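Local coordinates for protein trehalose-6-phosphate phosphatase (Cryptococcus neoformans, PDB 5DX9) that belongs to the trehalose-phosphatase family of the HAD clan and holds a magnesium ion and a glycan ligand in its pocket, at residues Gln10-Asp13 with Ala14-Ala18; Leu161-Ser164 with Ser165-Arg169; Glu293-Glu296 with Ala297-Leu301. All coordinates share one frame; numbering follows the deposited sequence.

Interaction 1 of 3, residues Gln10-Asp13 with Ala14-Ala18; sequences QFTD and AYKKA
With CG swung opposite the carbonyl carbon in both Asp13 (chi1 -73°) and Lys16 (chi1 -70°), these side chains, three residues apart, run side by side and point the same way, and a bend at chi3 of the lysine (60°) turns its ammonium toward the acid. Lys16 NZ then forms a salt bridge with Asp13 OD1 at 3.2 Å, meeting the oxygen nearly along its C-O bond. On the way there the lysine chain crosses Thr12, its CD 3.8 Å from Thr12 CG2. The hydroxyl of Thr12 turns back instead and bonds to the carbonyl of Thr8.

This is i to i+3 and i to i+4 pairing on an amphipathic helix, 8-17, which leads into the central strand 21-25 of the HAD-type core. The i to i+4 backbone bonds run regularly from Ala14 N to Lys17 N, as in Tyr15 N to Phe11 O at 2.9 Å, and Ala18 is the first residue to leave helical angles. On the buried side, Phe11 CZ comes to 4.3 Å from Tyr15 CD1. The phenylalanine ring also meets Phe271 edge-to-face, while Tyr15 lies in a cation-pi contact with Arg21 and its OH is hydrogen-bonded to Asn60. A long, weak ion pair links Lys16 to Glu304 on helix 291-306.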
loop_
_atom_site.group_PDB
_atom_site.type_symbol
_atom_site.label_atom_id
_atom_site.label_comp_id
_atom_site.label_asym_id
_atom_site.label_seq_id
_atom_site.Cartn_x
_atom_site.Cartn_y
_atom_site.Cartn_z
ATOM N N GLN A 10 22.281 8.417 -3.208
ATOM C CA GLN A 10 22.308 8.095 -1.787
ATOM C C GLN A 10 21.545 6.811 -1.467
ATOM O O GLN A 10 21.939 6.054 -0.576
ATOM C CB GLN A 10 21.730 9.240 -0.964
ATOM C CG GLN A 10 21.591 8.901 0.502
ATOM C CD GLN A 10 20.726 9.897 1.247
ATOM O OE1 GLN A 10 20.521 11.025 0.791
ATOM N NE2 GLN A 10 20.208 9.481 2.399
ATOM N N PHE A 11 20.447 6.573 -2.178
ATOM C CA PHE A 11 19.670 5.356 -1.960
ATOM C C PHE A 11 20.433 4.128 -2.441
ATOM O O PHE A 11 20.408 3.081 -1.797
ATOM C CB PHE A 11 18.314 5.430 -2.664
ATOM C CG PHE A 11 17.523 4.163 -2.562
ATOM C CD1 PHE A 11 16.987 3.768 -1.349
ATOM C CD2 PHE A 11 17.328 3.359 -3.670
ATOM C CE1 PHE A 11 16.266 2.597 -1.242
ATOM C CE2 PHE A 11 16.604 2.186 -3.571
ATOM C CZ PHE A 11 16.074 1.803 -2.356
ATOM N N THR A 12 21.104 4.261 -3.580
ATOM C CA THR A 12 21.885 3.165 -4.145
ATOM C C THR A 12 22.943 2.669 -3.164
ATOM O O THR A 12 23.081 1.468 -2.935
ATOM C CB THR A 12 22.574 3.583 -5.456
ATOM O OG1 THR A 12 21.584 3.870 -6.452
ATOM C CG2 THR A 12 23.478 2.471 -5.958
ATOM N N ASP A 13 23.682 3.602 -2.579
ATOM C CA ASP A 13 24.758 3.252 -1.663
ATOM C C ASP A 13 24.219 2.627 -0.380
ATOM O O ASP A 13 24.810 1.691 0.162
ATOM C CB ASP A 13 25.607 4.486 -1.354
ATOM C CG ASP A 13 26.495 4.889 -2.523
ATOM O OD1 ASP A 13 27.082 3.988 -3.163
ATOM O OD2 ASP A 13 26.604 6.102 -2.807
ATOM N N ALA A 14 23.089 3.139 0.100
ATOM C CA ALA A 14 22.459 2.578 1.287
ATOM C C ALA A 14 21.972 1.161 1.005
ATOM O O ALA A 14 22.086 0.275 1.851
ATOM C CB ALA A 14 21.314 3.455 1.749
ATOM N N TYR A 15 21.443 0.956 -0.197
ATOM C CA TYR A 15 20.950 -0.354 -0.607
ATOM C C TYR A 15 22.072 -1.386 -0.611
ATOM O O TYR A 15 21.876 -2.535 -0.214
ATOM C CB TYR A 15 20.306 -0.268 -1.992
ATOM C CG TYR A 15 19.719 -1.569 -2.501
ATOM C CD1 TYR A 15 18.357 -1.824 -2.405
ATOM C CD2 TYR A 15 20.525 -2.539 -3.089
ATOM C CE1 TYR A 15 17.816 -3.008 -2.876
ATOM C CE2 TYR A 15 19.993 -3.726 -3.561
ATOM C CZ TYR A 15 18.638 -3.954 -3.452
ATOM O OH TYR A 15 18.102 -5.132 -3.919
ATOM N N LYS A 16 23.248 -0.967 -1.064
ATOM C CA LYS A 16 24.405 -1.850 -1.140
ATOM C C LYS A 16 24.948 -2.206 0.243
ATOM O O LYS A 16 25.418 -3.321 0.461
ATOM C CB LYS A 16 25.503 -1.202 -1.990
ATOM C CG LYS A 16 25.164 -1.113 -3.474
ATOM C CD LYS A 16 25.828 0.089 -4.130
ATOM C CE LYS A 16 27.342 0.029 -4.010
ATOM N NZ LYS A 16 27.983 1.277 -4.517
ATOM N N LYS A 17 24.873 -1.259 1.175
ATOM C CA LYS A 17 25.405 -1.453 2.524
ATOM C C LYS A 17 24.483 -2.254 3.443
ATOM O O LYS A 17 24.920 -2.766 4.475
ATOM C CB LYS A 17 25.692 -0.102 3.181
ATOM C CG LYS A 17 26.953 0.600 2.706
ATOM C CD LYS A 17 27.160 1.892 3.489
ATOM C CE LYS A 17 28.395 2.651 3.032
ATOM N NZ LYS A 17 28.472 3.998 3.668
ATOM N N ALA A 18 23.209 -2.353 3.073
ATOM C CA ALA A 18 22.193 -2.915 3.960
ATOM C C ALA A 18 22.291 -4.432 4.116
ATOM O O ALA A 18 22.626 -5.150 3.172
ATOM C CB ALA A 18 20.803 -2.534 3.461
#

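Interaction 2 of 3, residues Leu161-Ser164 with Ser165-Arg169; sequences LLES and SLAPR
The contact between Leu161-Ser164 and Ser165-Arg169 is a local one at the C-terminal end of helix 148-166, where the alpha-helical pattern widens into a pi-type turn and then tightens into a 3-10 segment. Two carbonyls each take two donors. Leu161 O is gripped twice by Ser165, by its backbone N at 3.1 Å and by its OG at 2.9 Å, the two arriving from opposite faces of the carbonyl plane. The hydroxyl can fold back because chi1 of 80° sets OG between the backbone N and the carbonyl carbon; Leu161 CD1 lies beside it at 3.7 Å.

At Leu162 O the straighter bond comes from Ala167 N, at 2.8 Å and nearly in line with the C=O; this i+5 bond marks the wider turn, whereas Leu166 N sits above the carbonyl plane at 3.2 Å. Pro168 has no N-H to offer the next carbonyl, and its ring CD is pressed close to Glu163 O, at 3.0 Å, where an N-H might have been. Bent at chi2, the Glu163 chain brings OE1 to 3.7 Å from Ala167 CB.

On the inner side Leu162 and Leu166 point the same way, their CD2 atoms 4.0 Å apart. Leu162 rests on Ile119 and Phe120 and Leu166 on Glu115, all of helix 112-125, while Leu166 also touches Ile172 and Glu163 touches Val174, both of strand 172-177 in the four-stranded antiparallel sheet.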
loop_
_atom_site.group_PDB
_atom_site.type_symbol
_atom_site.label_atom_id
_atom_site.label_comp_id
_atom_site.label_asym_id
_atom_site.label_seq_id
_atom_site.Cartn_x
_atom_site.Cartn_y
_atom_site.Cartn_z
ATOM N N LEU A 161 -23.864 11.198 0.038
ATOM C CA LEU A 161 -24.781 10.201 0.583
ATOM C C LEU A 161 -24.058 9.229 1.515
ATOM O O LEU A 161 -24.550 8.914 2.598
ATOM C CB LEU A 161 -25.473 9.419 -0.535
ATOM C CG LEU A 161 -26.399 8.317 -0.012
ATOM C CD1 LEU A 161 -27.650 8.928 0.610
ATOM C CD2 LEU A 161 -26.761 7.302 -1.093
ATOM N N LEU A 162 -22.894 8.751 1.082
ATOM C CA LEU A 162 -22.109 7.821 1.883
ATOM C C LEU A 162 -21.651 8.463 3.187
ATOM O O LEU A 162 -21.704 7.837 4.242
ATOM C CB LEU A 162 -20.899 7.317 1.093
ATOM C CG LEU A 162 -21.186 6.315 -0.027
ATOM C CD1 LEU A 162 -19.916 5.994 -0.792
ATOM C CD2 LEU A 162 -21.812 5.047 0.529
ATOM N N GLU A 163 -21.211 9.716 3.110
ATOM C CA GLU A 163 -20.681 10.418 4.275
ATOM C C GLU A 163 -21.766 10.829 5.263
ATOM O O GLU A 163 -21.569 10.752 6.477
ATOM C CB GLU A 163 -19.895 11.660 3.841
ATOM C CG GLU A 163 -18.501 11.368 3.317
ATOM C CD GLU A 163 -17.610 10.713 4.356
ATOM O OE1 GLU A 163 -18.015 10.642 5.535
ATOM O OE2 GLU A 163 -16.500 10.270 3.993
ATOM N N SER A 164 -22.909 11.265 4.744
ATOM C CA SER A 164 -23.959 11.816 5.592
ATOM C C SER A 164 -24.821 10.748 6.262
ATOM O O SER A 164 -25.214 10.908 7.416
ATOM C CB SER A 164 -24.854 12.762 4.784
ATOM O OG SER A 164 -25.634 12.055 3.833
ATOM N N SER A 165 -25.114 9.661 5.551
ATOM C CA SER A 165 -26.099 8.701 6.045
ATOM C C SER A 165 -25.540 7.322 6.399
ATOM O O SER A 165 -26.201 6.553 7.093
ATOM C CB SER A 165 -27.224 8.527 5.017
ATOM O OG SER A 165 -26.837 7.658 3.966
ATOM N N LEU A 166 -24.339 6.998 5.933
ATOM C CA LEU A 166 -23.830 5.644 6.132
ATOM C C LEU A 166 -22.571 5.579 6.999
ATOM O O LEU A 166 -22.502 4.780 7.933
ATOM C CB LEU A 166 -23.559 4.983 4.781
ATOM C CG LEU A 166 -23.264 3.486 4.847
ATOM C CD1 LEU A 166 -24.236 2.810 5.799
ATOM C CD2 LEU A 166 -23.339 2.856 3.464
ATOM N N ALA A 167 -21.583 6.412 6.681
ATOM C CA ALA A 167 -20.303 6.401 7.388
ATOM C C ALA A 167 -20.455 6.530 8.908
ATOM O O ALA A 167 -19.902 5.723 9.651
ATOM C CB ALA A 167 -19.401 7.511 6.856
ATOM N N PRO A 168 -21.211 7.542 9.367
ATOM C CA PRO A 168 -21.360 7.820 10.801
ATOM C C PRO A 168 -21.950 6.671 11.622
ATOM O O PRO A 168 -21.936 6.755 12.848
ATOM C CB PRO A 168 -22.308 9.024 10.823
ATOM C CG PRO A 168 -22.099 9.687 9.514
ATOM C CD PRO A 168 -21.890 8.562 8.547
ATOM N N ARG A 169 -22.458 5.627 10.975
ATOM C CA ARG A 169 -23.066 4.527 11.717
ATOM C C ARG A 169 -22.531 3.160 11.310
ATOM O O ARG A 169 -23.075 2.131 11.709
ATOM C CB ARG A 169 -24.590 4.558 11.563
ATOM C CG ARG A 169 -25.098 4.636 10.129
ATOM C CD ARG A 169 -26.607 4.864 10.112
ATOM N NE ARG A 169 -27.129 5.084 8.765
ATOM C CZ ARG A 169 -27.616 4.125 7.983
ATOM N NH1 ARG A 169 -27.649 2.869 8.408
ATOM N NH2 ARG A 169 -28.071 4.423 6.771
#

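Interaction 3 of 3, residues Glu293-Glu296 with Ala297-Leu301; sequences EVVE and AFESL
Glu299 lies across both Val295 and Glu296 one turn back: its CD is 3.8 Å from Val295 CG1, and its OE1 is 3.6 Å from Glu296 CG. Its chain, extended beyond CG, lays the carboxylate over the preceding turn, with the plane 24° from that of Glu296. The two acids keep their charged oxygens apart, Glu296 OE2 being 4.9 Å from Glu299 OE1.

Ser300 holds the same turn with two bonds: its N and OG reach Glu296 O from opposite faces of its plane, at 2.8 Å and 3.1 Å respectively. The hydroxyl gets there with OG beside its own backbone N (chi1 -60°), a common way for serine to bond back within a helix. The turn is held further by Glu299 N to Val295 O at 2.9 Å, a bond in the carbonyl plane. On the inner side Val294 O meets the Phe298 ring at its edge, in plane, 3.4 Å from CD2.

Farther out, Arg46 forms a salt bridge with Glu299 and a long, weak ion pair with Glu296, and its positive charge probably eases the repulsion between them. The Phe298 ring makes edge-to-face contacts with Phe25 of strand 21-25 and Phe208 of strand 206-211. Helix 291-306 packs on strand 286-288 through Val294, and beside helix 45-56 through Val295 and Phe298 and helix 8-17 through Ala297 and Leu301.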
loop_
_atom_site.group_PDB
_atom_site.type_symbol
_atom_site.label_atom_id
_atom_site.label_comp_id
_atom_site.label_asym_id
_atom_site.label_seq_id
_atom_site.Cartn_x
_atom_site.Cartn_y
_atom_site.Cartn_z
ATOM N N GLU A 293 9.607 6.016 -13.455
ATOM C CA GLU A 293 10.859 6.408 -12.816
ATOM C C GLU A 293 11.083 5.604 -11.542
ATOM O O GLU A 293 12.221 5.386 -11.128
ATOM C CB GLU A 293 10.871 7.908 -12.504
ATOM C CG GLU A 293 10.805 8.814 -13.723
ATOM C CD GLU A 293 10.976 10.286 -13.370
ATOM O OE1 GLU A 293 11.206 10.596 -12.181
ATOM O OE2 GLU A 293 10.887 11.133 -14.283
ATOM N N VAL A 294 9.993 5.168 -10.917
ATOM C CA VAL A 294 10.100 4.301 -9.754
ATOM C C VAL A 294 10.774 2.995 -10.150
ATOM O O VAL A 294 11.633 2.486 -9.431
ATOM C CB VAL A 294 8.730 3.993 -9.130
ATOM C CG1 VAL A 294 8.870 2.900 -8.087
ATOM C CG2 VAL A 294 8.127 5.245 -8.516
ATOM N N VAL A 295 10.383 2.464 -11.304
ATOM C CA VAL A 295 10.954 1.218 -11.808
ATOM C C VAL A 295 12.389 1.408 -12.279
ATOM O O VAL A 295 13.269 0.622 -11.932
ATOM C CB VAL A 295 10.124 0.646 -12.970
ATOM C CG1 VAL A 295 10.853 -0.525 -13.617
ATOM C CG2 VAL A 295 8.750 0.229 -12.477
ATOM N N GLU A 296 12.616 2.452 -13.069
ATOM C CA GLU A 296 13.944 2.742 -13.601
ATOM C C GLU A 296 14.962 2.985 -12.490
ATOM O O GLU A 296 16.140 2.671 -12.641
ATOM C CB GLU A 296 13.894 3.951 -14.539
ATOM C CG GLU A 296 13.100 3.707 -15.815
ATOM C CD GLU A 296 13.225 4.846 -16.808
ATOM O OE1 GLU A 296 13.478 5.991 -16.371
ATOM O OE2 GLU A 296 13.080 4.595 -18.024
ATOM N N ALA A 297 14.505 3.547 -11.377
ATOM C CA ALA A 297 15.372 3.747 -10.221
ATOM C C ALA A 297 15.969 2.421 -9.764
ATOM O O ALA A 297 17.152 2.336 -9.434
ATOM C CB ALA A 297 14.607 4.399 -9.087
ATOM N N PHE A 298 15.140 1.385 -9.750
ATOM C CA PHE A 298 15.594 0.079 -9.311
ATOM C C PHE A 298 16.276 -0.680 -10.439
ATOM O O PHE A 298 17.092 -1.559 -10.186
ATOM C CB PHE A 298 14.429 -0.727 -8.741
ATOM C CG PHE A 298 14.073 -0.348 -7.334
ATOM C CD1 PHE A 298 14.740 -0.916 -6.262
ATOM C CD2 PHE A 298 13.082 0.584 -7.082
ATOM C CE1 PHE A 298 14.421 -0.568 -4.967
ATOM C CE2 PHE A 298 12.756 0.935 -5.789
ATOM C CZ PHE A 298 13.424 0.357 -4.730
ATOM N N GLU A 299 15.954 -0.333 -11.681
ATOM C CA GLU A 299 16.642 -0.919 -12.824
ATOM C C GLU A 299 18.094 -0.451 -12.873
ATOM O O GLU A 299 19.007 -1.252 -13.072
ATOM C CB GLU A 299 15.933 -0.562 -14.132
ATOM C CG GLU A 299 14.624 -1.300 -14.360
ATOM C CD GLU A 299 14.004 -0.973 -15.700
ATOM O OE1 GLU A 299 13.782 0.224 -15.977
ATOM O OE2 GLU A 299 13.744 -1.909 -16.483
ATOM N N SER A 300 18.300 0.851 -12.703
ATOM C CA SER A 300 19.647 1.405 -12.672
ATOM C C SER A 300 20.396 0.845 -11.477
ATOM O O SER A 300 21.570 0.489 -11.575
ATOM C CB SER A 300 19.612 2.931 -12.613
ATOM O OG SER A 300 18.955 3.465 -13.748
ATOM N N LEU A 301 19.697 0.760 -10.350
ATOM C CA LEU A 301 20.261 0.208 -9.127
ATOM C C LEU A 301 20.685 -1.243 -9.330
ATOM O O LEU A 301 21.794 -1.633 -8.963
ATOM C CB LEU A 301 19.250 0.312 -7.982
ATOM C CG LEU A 301 19.638 -0.317 -6.643
ATOM C CD1 LEU A 301 21.018 0.152 -6.231
ATOM C CD2 LEU A 301 18.621 0.024 -5.563
#

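Interactions 1 and 3 touch, on the same side of the chain's centre, 13 Å apart between centres. Leu301 packs against Phe11, Thr12 and Tyr15, with its CD1 3.4 Å from Thr12 CG2 and its CD2 3.6 Å from Tyr15 CG. Phe11 and Phe298 also meet, CE2 of the former 3.8 Å from CE1 of the latter, joining the first and last helices of the chain. Interaction 2 stands across the chain's centre, 46 Å from interaction 1 and 42 Å from interaction 3 between centres. The side chain of Val294 is about 10 Å from the magnesium ion, and those of Val294 and Leu162 are each about 12 Å from the bound 6-O-phosphono-alpha-D-glucopyranose.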